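Local coordinates for protein HicB3 antitoxin (Yersinia pestis, PDB 4P78) that is the antitoxin of the HicA3-HicB3 toxin-antitoxin system, binding the HicA3 toxin and probably neutralising it, at residues A[5-10]-A[29-34]. Sequence-based numbering, arbitrary orientation.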
# COMPACT_ATOMS: atom_id res chain seq x y z
N ILE A 5 -4.14 3.40 3.36
CA ILE A 5 -5.17 2.55 3.95
C ILE A 5 -4.63 1.14 4.07
O ILE A 5 -3.77 0.72 3.30
CB ILE A 5 -6.48 2.55 3.12
CG1 ILE A 5 -6.20 2.18 1.66
CG2 ILE A 5 -7.20 3.92 3.22
CD1 ILE A 5 -7.46 1.94 0.84
N PHE A 6 -5.09 0.41 5.08
CA PHE A 6 -4.77 -1.01 5.22
C PHE A 6 -6.00 -1.77 4.79
O PHE A 6 -7.08 -1.52 5.32
CB PHE A 6 -4.41 -1.39 6.68
CG PHE A 6 -3.07 -0.91 7.14
CD1 PHE A 6 -2.23 -0.19 6.31
CD2 PHE A 6 -2.64 -1.20 8.43
CE1 PHE A 6 -1.00 0.24 6.76
CE2 PHE A 6 -1.40 -0.77 8.88
CZ PHE A 6 -0.59 -0.06 8.04
N ILE A 7 -5.88 -2.67 3.82
CA ILE A 7 -7.06 -3.43 3.43
C ILE A 7 -6.85 -4.94 3.47
O ILE A 7 -5.74 -5.46 3.35
CB ILE A 7 -7.56 -3.03 2.02
CG1 ILE A 7 -6.63 -3.51 0.93
CG2 ILE A 7 -7.78 -1.52 1.93
CD1 ILE A 7 -7.16 -3.20 -0.45
N PHE A 8 -7.98 -5.64 3.62
CA PHE A 8 -8.01 -7.06 3.88
C PHE A 8 -9.09 -7.69 3.03
O PHE A 8 -10.16 -7.10 2.84
CB PHE A 8 -8.28 -7.33 5.37
CG PHE A 8 -7.32 -6.65 6.28
CD1 PHE A 8 -6.19 -7.31 6.72
CD2 PHE A 8 -7.54 -5.34 6.68
CE1 PHE A 8 -5.29 -6.68 7.57
CE2 PHE A 8 -6.64 -4.71 7.51
CZ PHE A 8 -5.51 -5.38 7.95
N LYS A 9 -8.81 -8.87 2.51
CA LYS A 9 -9.78 -9.57 1.66
C LYS A 9 -11.00 -10.07 2.45
O LYS A 9 -10.85 -10.61 3.54
CB LYS A 9 -9.10 -10.75 0.96
CG LYS A 9 -9.21 -10.70 -0.54
CD LYS A 9 -10.64 -10.88 -0.97
CE LYS A 9 -10.86 -10.37 -2.39
NZ LYS A 9 -12.33 -10.29 -2.68
N THR A 10 -12.19 -9.86 1.90
CA THR A 10 -13.42 -10.42 2.46
C THR A 10 -14.09 -11.26 1.38
O THR A 10 -13.60 -11.33 0.25
CB THR A 10 -14.43 -9.33 2.93
OG1 THR A 10 -14.90 -8.60 1.79
CG2 THR A 10 -13.78 -8.36 3.92
N ASN A 29 -16.50 -3.48 -2.75
CA ASN A 29 -16.47 -4.70 -3.55
C ASN A 29 -15.35 -4.69 -4.59
O ASN A 29 -14.87 -5.73 -5.00
CB ASN A 29 -17.82 -4.90 -4.25
CG ASN A 29 -18.96 -5.02 -3.26
OD1 ASN A 29 -18.79 -5.53 -2.16
ND2 ASN A 29 -20.14 -4.54 -3.66
N THR A 30 -14.95 -3.49 -5.00
CA THR A 30 -13.86 -3.32 -5.95
C THR A 30 -12.91 -2.28 -5.40
O THR A 30 -13.24 -1.58 -4.44
CB THR A 30 -14.35 -2.85 -7.33
OG1 THR A 30 -14.84 -1.50 -7.23
CG2 THR A 30 -15.47 -3.76 -7.86
N PHE A 31 -11.73 -2.16 -6.00
CA PHE A 31 -10.78 -1.19 -5.51
C PHE A 31 -11.34 0.23 -5.67
O PHE A 31 -11.18 1.07 -4.79
CB PHE A 31 -9.43 -1.37 -6.21
CG PHE A 31 -8.69 -2.63 -5.80
CD1 PHE A 31 -8.20 -2.78 -4.50
CD2 PHE A 31 -8.48 -3.67 -6.70
CE1 PHE A 31 -7.51 -3.95 -4.12
CE2 PHE A 31 -7.80 -4.83 -6.32
CZ PHE A 31 -7.32 -4.96 -5.04
N ALA A 32 -12.04 0.49 -6.77
CA ALA A 32 -12.68 1.79 -6.96
C ALA A 32 -13.78 2.03 -5.93
O ALA A 32 -14.00 3.16 -5.48
CB ALA A 32 -13.25 1.90 -8.37
N ASP A 33 -14.48 0.96 -5.57
CA ASP A 33 -15.55 1.05 -4.58
C ASP A 33 -14.98 1.39 -3.20
O ASP A 33 -15.51 2.25 -2.49
CB ASP A 33 -16.34 -0.26 -4.53
CG ASP A 33 -17.69 -0.11 -3.86
OD1 ASP A 33 -18.23 1.02 -3.86
OD2 ASP A 33 -18.23 -1.12 -3.36
N ILE A 34 -13.90 0.71 -2.83
CA ILE A 34 -13.39 0.87 -1.49
C ILE A 34 -12.65 2.22 -1.33
O ILE A 34 -12.60 2.76 -0.23
CB ILE A 34 -12.49 -0.32 -1.07
CG1 ILE A 34 -12.68 -0.58 0.44
CG2 ILE A 34 -11.04 -0.07 -1.42
CD1 ILE A 34 -11.74 -1.60 1.07
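In the alpha/beta core of this HicB-like domain, the first turn of helix 31-52 packs against one face of the antiparallel sheet, and Ile-7 of strand 2-9 meets it there with both branches. The longer branch ends at Phe-31: Ile-7 CD1 lies 3.8 Å from Phe-31 CE1, close to the ring plane, so the methyl abuts the edge of the phenyl group rather than covering a face. The shorter branch turns to the next residue on this side of the helix, with Ile-7 CG2 4.1 Å from Ile-34 CD1. Ile-7 holds CG1 between its backbone N and carbonyl carbon (chi1 71°), and the extended outer torsion carries CD1 on to the ring while CG2, beside the backbone N, is left to meet Ile-34. The contact is purely apolar.

Polar groups at and just before the helix start hold it. Thr-30 is the N-cap, its OG1 accepting from Asp-33 N at 3.0 Å, and Asn-29 N reaches Asp-33 OD2 on the anti side of the carboxylate, also at 3.0 Å and nearly straight at 171°. Around this apolar patch, Phe-26 touches Ile-7 and Ile-34, and Phe-14 stacks on Phe-31. Phe-81 of the second HicB3 subunit packs on Ile-7 and Phe-31, carrying the hydrophobic cluster into the interface between the two HicB3 subunits, while Asn-29 OD1 bonds to Arg-46 of the HicA3 toxin. Three antiparallel strands leading into helix 31-52, with strand 78-83 beside strand 2-9, are consistent with the partial RNase H-like fold of HicB antitoxins.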